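CalG4 (Micromonospora echinospora, PDB 3IA7) is a protein of the GT-B superfamily, built from two Rossmann-like domains that face each other across a cleft. Local coordinates at residues E76-L79 with H80-Y83; E145-S149 with N150-H154. All blocks are in the same frame, centred on the assembly; numbering follows the deposited sequence.

Contact 1 (E76-L79 with H80-Y83); sequences ETQL and HLVY
Leu81 lies alongside Thr77, one turn later in the first part of helix 75-98, and the pair forms an i to i+4 contact of an alpha-helix in the N-terminal Rossmann-like domain. Beginning at CB, Leu81 rests 3.6 Å from Thr77 O, the same oxygen that accepts the bond from its own N. CG comes closer still, 3.3 Å from Thr77 O, because chi1 of -66° turns it back beside the backbone N and along the preceding turn. At the tip, CD1 reaches the methyl CG2 of Thr77 at 3.9 Å, and from the next residue the amide oxygen OE1 of Gln78 approaches CD1 to 4.1 Å. A branched aliphatic residue suits this place, since it can meet a methyl while Val161 of helix 159-170 also packs on it; threonine suits its own, offering CG2 to Leu81. The flexible chain of Gln78 bends at chi2, which brings its amide toward Leu81, while its NE2 is hydrogen-bonded to OD2 of Asp74 just before the segment. Four successive backbone bonds, from His80 N to Glu76 O through Tyr83 N to Leu79 O, hold the turn together. On another flank, His80 lays one ring face over the carbonyl of Glu76, whose oxygen sits off-centre toward the rim, 3.4 Å above the ring plane and 3.5 Å from CD2 of His80.

Contact 2 (E145-S149 with N150-H154); sequences ELWKS and NGQRH
Trp147 presents the edge of its six-membered ring to one face of His154, a T-shaped pair with the planes at 64° and Trp147 CZ3 3.5 Å from His154 CD2. This ring pair is the compact part of the contact; beside it, Gly151 closes helix 142-150 with a Schellman motif. Gln152 adds to the packing: chi1 of 64° places its CG between the backbone N and the carbonyl carbon, and its CD comes within 3.6 Å of Trp147 CD1. In the motif's backbone, Trp147 O accepts from Gln152 N at 3.0 Å, and Gly151 N bonds to Lys148 O from above the carbonyl plane; glycine suits position 151, where phi is positive. The opposite character appears at the exposed residues. Lys148 NZ and Glu145 OE2 form a salt bridge of 3.2 Å within the helix, and Asn150 ND2 donates to Gln152 OE1 at 3.2 Å. Leu146 O is gripped twice, by Asn150 N and by Ser149 OG, each at 2.7 Å; serine's short side chain, at chi1 64°, lets its hydroxyl reach back. The chemistry implies that hydrogen bonds satisfy Leu146 O, Trp147 O and Lys148 O, while the edge-to-face pair joins the last turn to the departing chain.

Overall arrangement
Contact 1 comes first along the chain, near the start of helix 75-98, and contact 2 follows where helix 142-150 gives way to the loop before helix 159-170. Their centres are 14 Å apart, on the same side of the chain's centre, and both belong to the N-terminal domain with the seven-stranded parallel sheet. They meet directly: Gln152 of contact 2 packs against Glu76 and His80 of contact 1, with Glu76 OE2 3.6 Å from Gln152 CB. Helix 159-170, which the loop leads into, also packs on Thr77, His80 and Leu81. The loop from helix 142-150 thus packs against the first turns of helix 75-98, bringing together elements distant in sequence.

Contact 1 (E76-L79 with H80-Y83)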
loop_
_atom_site.group_PDB
_atom_site.type_symbol
_atom_site.label_atom_id
_atom_site.label_comp_id
_atom_site.label_asym_id
_atom_site.label_seq_id
_atom_site.Cartn_x
_atom_site.Cartn_y
_atom_site.Cartn_z
ATOM N N GLU A 76 34.562 9.153 -12.703
ATOM C CA GLU A 76 34.182 7.723 -12.656
ATOM C C GLU A 76 34.729 6.983 -11.425
ATOM O O GLU A 76 33.975 6.301 -10.701
ATOM C CB GLU A 76 34.673 7.011 -13.916
ATOM C CG GLU A 76 33.676 7.014 -15.054
ATOM C CD GLU A 76 34.223 6.309 -16.288
ATOM O OE1 GLU A 76 35.383 5.822 -16.236
ATOM O OE2 GLU A 76 33.484 6.234 -17.289
ATOM N N THR A 77 36.047 7.109 -11.221
ATOM C CA THR A 77 36.734 6.608 -10.023
ATOM C C THR A 77 36.171 7.178 -8.724
ATOM O O THR A 77 36.030 6.437 -7.746
ATOM C CB THR A 77 38.245 6.864 -10.098
ATOM O OG1 THR A 77 38.773 6.072 -11.158
ATOM C CG2 THR A 77 38.967 6.471 -8.815
ATOM N N GLN A 78 35.861 8.478 -8.723
ATOM C CA GLN A 78 35.257 9.140 -7.566
ATOM C C GLN A 78 33.895 8.562 -7.226
ATOM O O GLN A 78 33.575 8.380 -6.050
ATOM C CB GLN A 78 35.168 10.654 -7.776
ATOM C CG GLN A 78 36.544 11.341 -7.786
ATOM C CD GLN A 78 37.419 10.885 -6.627
ATOM O OE1 GLN A 78 36.939 10.728 -5.482
ATOM N NE2 GLN A 78 38.699 10.642 -6.914
ATOM N N LEU A 79 33.108 8.269 -8.262
ATOM C CA LEU A 79 31.834 7.608 -8.078
ATOM C C LEU A 79 31.981 6.245 -7.431
ATOM O O LEU A 79 31.220 5.929 -6.514
ATOM C CB LEU A 79 31.087 7.445 -9.401
ATOM C CG LEU A 79 30.632 8.717 -10.099
ATOM C CD1 LEU A 79 29.897 8.282 -11.383
ATOM C CD2 LEU A 79 29.719 9.527 -9.174
ATOM N N HIS A 80 32.897 5.414 -7.942
ATOM C CA HIS A 80 33.168 4.135 -7.287
ATOM C C HIS A 80 33.646 4.292 -5.845
ATOM O O HIS A 80 33.312 3.468 -4.993
ATOM C CB HIS A 80 34.203 3.318 -8.037
ATOM C CG HIS A 80 33.807 2.977 -9.450
ATOM N ND1 HIS A 80 32.511 2.661 -9.799
ATOM C CD2 HIS A 80 34.544 2.848 -10.576
ATOM C CE1 HIS A 80 32.463 2.370 -11.089
ATOM N NE2 HIS A 80 33.683 2.495 -11.587
ATOM N N LEU A 81 34.494 5.276 -5.593
ATOM C CA LEU A 81 35.018 5.454 -4.220
ATOM C C LEU A 81 33.930 5.877 -3.241
ATOM O O LEU A 81 33.935 5.427 -2.073
ATOM C CB LEU A 81 36.236 6.415 -4.155
ATOM C CG LEU A 81 37.491 5.867 -4.873
ATOM C CD1 LEU A 81 38.559 6.956 -4.926
ATOM C CD2 LEU A 81 38.039 4.610 -4.208
ATOM N N VAL A 82 32.986 6.702 -3.702
ATOM C CA VAL A 82 31.896 7.117 -2.810
ATOM C C VAL A 82 30.993 5.917 -2.518
ATOM O O VAL A 82 30.449 5.831 -1.434
ATOM C CB VAL A 82 31.061 8.379 -3.299
ATOM C CG1 VAL A 82 30.235 8.091 -4.527
ATOM C CG2 VAL A 82 30.127 8.833 -2.186
ATOM N N TYR A 83 30.855 5.019 -3.484
ATOM C CA TYR A 83 30.067 3.779 -3.315
ATOM C C TYR A 83 30.678 2.942 -2.178
ATOM O O TYR A 83 29.966 2.441 -1.274
ATOM C CB TYR A 83 30.075 2.987 -4.639
ATOM C CG TYR A 83 29.413 1.628 -4.551
ATOM C CD1 TYR A 83 28.008 1.512 -4.571
ATOM C CD2 TYR A 83 30.177 0.451 -4.419
ATOM C CE1 TYR A 83 27.393 0.245 -4.486
ATOM C CE2 TYR A 83 29.568 -0.804 -4.331
ATOM C CZ TYR A 83 28.182 -0.891 -4.362
ATOM O OH TYR A 83 27.547 -2.107 -4.279
#

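Contact 2 (E145-S149 with N150-H154)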
loop_
_atom_site.group_PDB
_atom_site.type_symbol
_atom_site.label_atom_id
_atom_site.label_comp_id
_atom_site.label_asym_id
_atom_site.label_seq_id
_atom_site.Cartn_x
_atom_site.Cartn_y
_atom_site.Cartn_z
ATOM N N GLU A 145 26.723 -5.102 -17.843
ATOM C CA GLU A 145 26.248 -4.640 -19.166
ATOM C C GLU A 145 26.319 -3.115 -19.269
ATOM O O GLU A 145 26.613 -2.581 -20.338
ATOM C CB GLU A 145 24.814 -5.123 -19.491
ATOM C CG GLU A 145 24.639 -6.641 -19.617
ATOM C CD GLU A 145 25.651 -7.295 -20.554
ATOM O OE1 GLU A 145 25.535 -7.108 -21.783
ATOM O OE2 GLU A 145 26.565 -8.004 -20.074
ATOM N N LEU A 146 26.047 -2.428 -18.167
ATOM C CA LEU A 146 26.116 -0.971 -18.131
ATOM C C LEU A 146 27.561 -0.439 -18.287
ATOM O O LEU A 146 27.837 0.416 -19.153
ATOM C CB LEU A 146 25.507 -0.432 -16.844
ATOM C CG LEU A 146 23.971 -0.569 -16.824
ATOM C CD1 LEU A 146 23.483 -0.028 -15.488
ATOM C CD2 LEU A 146 23.329 0.160 -18.055
ATOM N N TRP A 147 28.466 -0.960 -17.455
ATOM C CA TRP A 147 29.895 -0.644 -17.566
ATOM C C TRP A 147 30.354 -0.913 -18.995
ATOM O O TRP A 147 31.042 -0.089 -19.628
ATOM C CB TRP A 147 30.703 -1.438 -16.518
ATOM C CG TRP A 147 30.370 -1.056 -15.111
ATOM C CD1 TRP A 147 30.018 0.183 -14.673
ATOM C CD2 TRP A 147 30.342 -1.915 -13.936
ATOM N NE1 TRP A 147 29.762 0.156 -13.312
ATOM C CE2 TRP A 147 29.963 -1.114 -12.838
ATOM C CE3 TRP A 147 30.606 -3.275 -13.716
ATOM C CZ2 TRP A 147 29.814 -1.625 -11.523
ATOM C CZ3 TRP A 147 30.470 -3.790 -12.395
ATOM C CH2 TRP A 147 30.060 -2.952 -11.324
ATOM N N LYS A 148 29.968 -2.073 -19.518
ATOM C CA LYS A 148 30.339 -2.470 -20.855
ATOM C C LYS A 148 29.867 -1.430 -21.905
ATOM O O LYS A 148 30.643 -1.002 -22.788
ATOM C CB LYS A 148 29.732 -3.848 -21.158
ATOM C CG LYS A 148 30.487 -4.726 -22.174
ATOM C CD LYS A 148 30.089 -6.224 -22.054
ATOM C CE LYS A 148 30.067 -6.689 -20.554
ATOM N NZ LYS A 148 29.747 -8.159 -20.310
ATOM N N SER A 149 28.598 -1.044 -21.795
ATOM C CA SER A 149 27.962 -0.101 -22.713
ATOM C C SER A 149 28.539 1.301 -22.549
ATOM O O SER A 149 28.605 2.043 -23.514
ATOM C CB SER A 149 26.437 -0.085 -22.514
ATOM O OG SER A 149 26.087 0.397 -21.213
ATOM N N ASN A 150 28.949 1.648 -21.329
ATOM C CA ASN A 150 29.679 2.904 -21.059
ATOM C C ASN A 150 31.171 2.913 -21.435
ATOM O O ASN A 150 31.827 3.974 -21.393
ATOM C CB ASN A 150 29.519 3.287 -19.590
ATOM C CG ASN A 150 28.124 3.726 -19.264
ATOM O OD1 ASN A 150 27.431 4.256 -20.128
ATOM N ND2 ASN A 150 27.702 3.536 -18.008
ATOM N N GLY A 151 31.705 1.749 -21.807
ATOM C CA GLY A 151 33.154 1.592 -22.048
ATOM C C GLY A 151 34.016 1.835 -20.809
ATOM O O GLY A 151 35.195 2.186 -20.925
ATOM N N GLN A 152 33.456 1.640 -19.617
ATOM C CA GLN A 152 34.284 1.778 -18.405
ATOM C C GLN A 152 34.724 0.412 -17.828
ATOM O O GLN A 152 34.086 -0.608 -18.053
ATOM C CB GLN A 152 33.610 2.685 -17.341
ATOM C CG GLN A 152 32.320 2.152 -16.790
ATOM C CD GLN A 152 31.545 3.145 -15.902
ATOM O OE1 GLN A 152 30.429 3.545 -16.256
ATOM N NE2 GLN A 152 32.107 3.496 -14.723
ATOM N N ARG A 153 35.829 0.410 -17.088
ATOM C CA ARG A 153 36.315 -0.789 -16.389
ATOM C C ARG A 153 35.449 -1.200 -15.201
ATOM O O ARG A 153 34.890 -0.345 -14.535
ATOM C CB ARG A 153 37.744 -0.541 -15.902
ATOM C CG ARG A 153 38.679 -0.201 -17.085
ATOM C CD ARG A 153 40.063 0.228 -16.612
ATOM N NE ARG A 153 40.844 -0.831 -15.948
ATOM C CZ ARG A 153 41.611 -1.739 -16.565
ATOM N NH1 ARG A 153 41.712 -1.788 -17.890
ATOM N NH2 ARG A 153 42.283 -2.628 -15.839
ATOM N N HIS A 154 35.403 -2.499 -14.914
ATOM C CA HIS A 154 34.802 -3.005 -13.681
ATOM C C HIS A 154 35.505 -2.228 -12.557
ATOM O O HIS A 154 36.716 -2.027 -12.618
ATOM C CB HIS A 154 35.056 -4.525 -13.531
ATOM C CG HIS A 154 34.214 -5.180 -12.462
ATOM N ND1 HIS A 154 34.415 -4.968 -11.118
ATOM C CD2 HIS A 154 33.166 -6.046 -12.555
ATOM C CE1 HIS A 154 33.519 -5.654 -10.424
ATOM N NE2 HIS A 154 32.744 -6.316 -11.275
#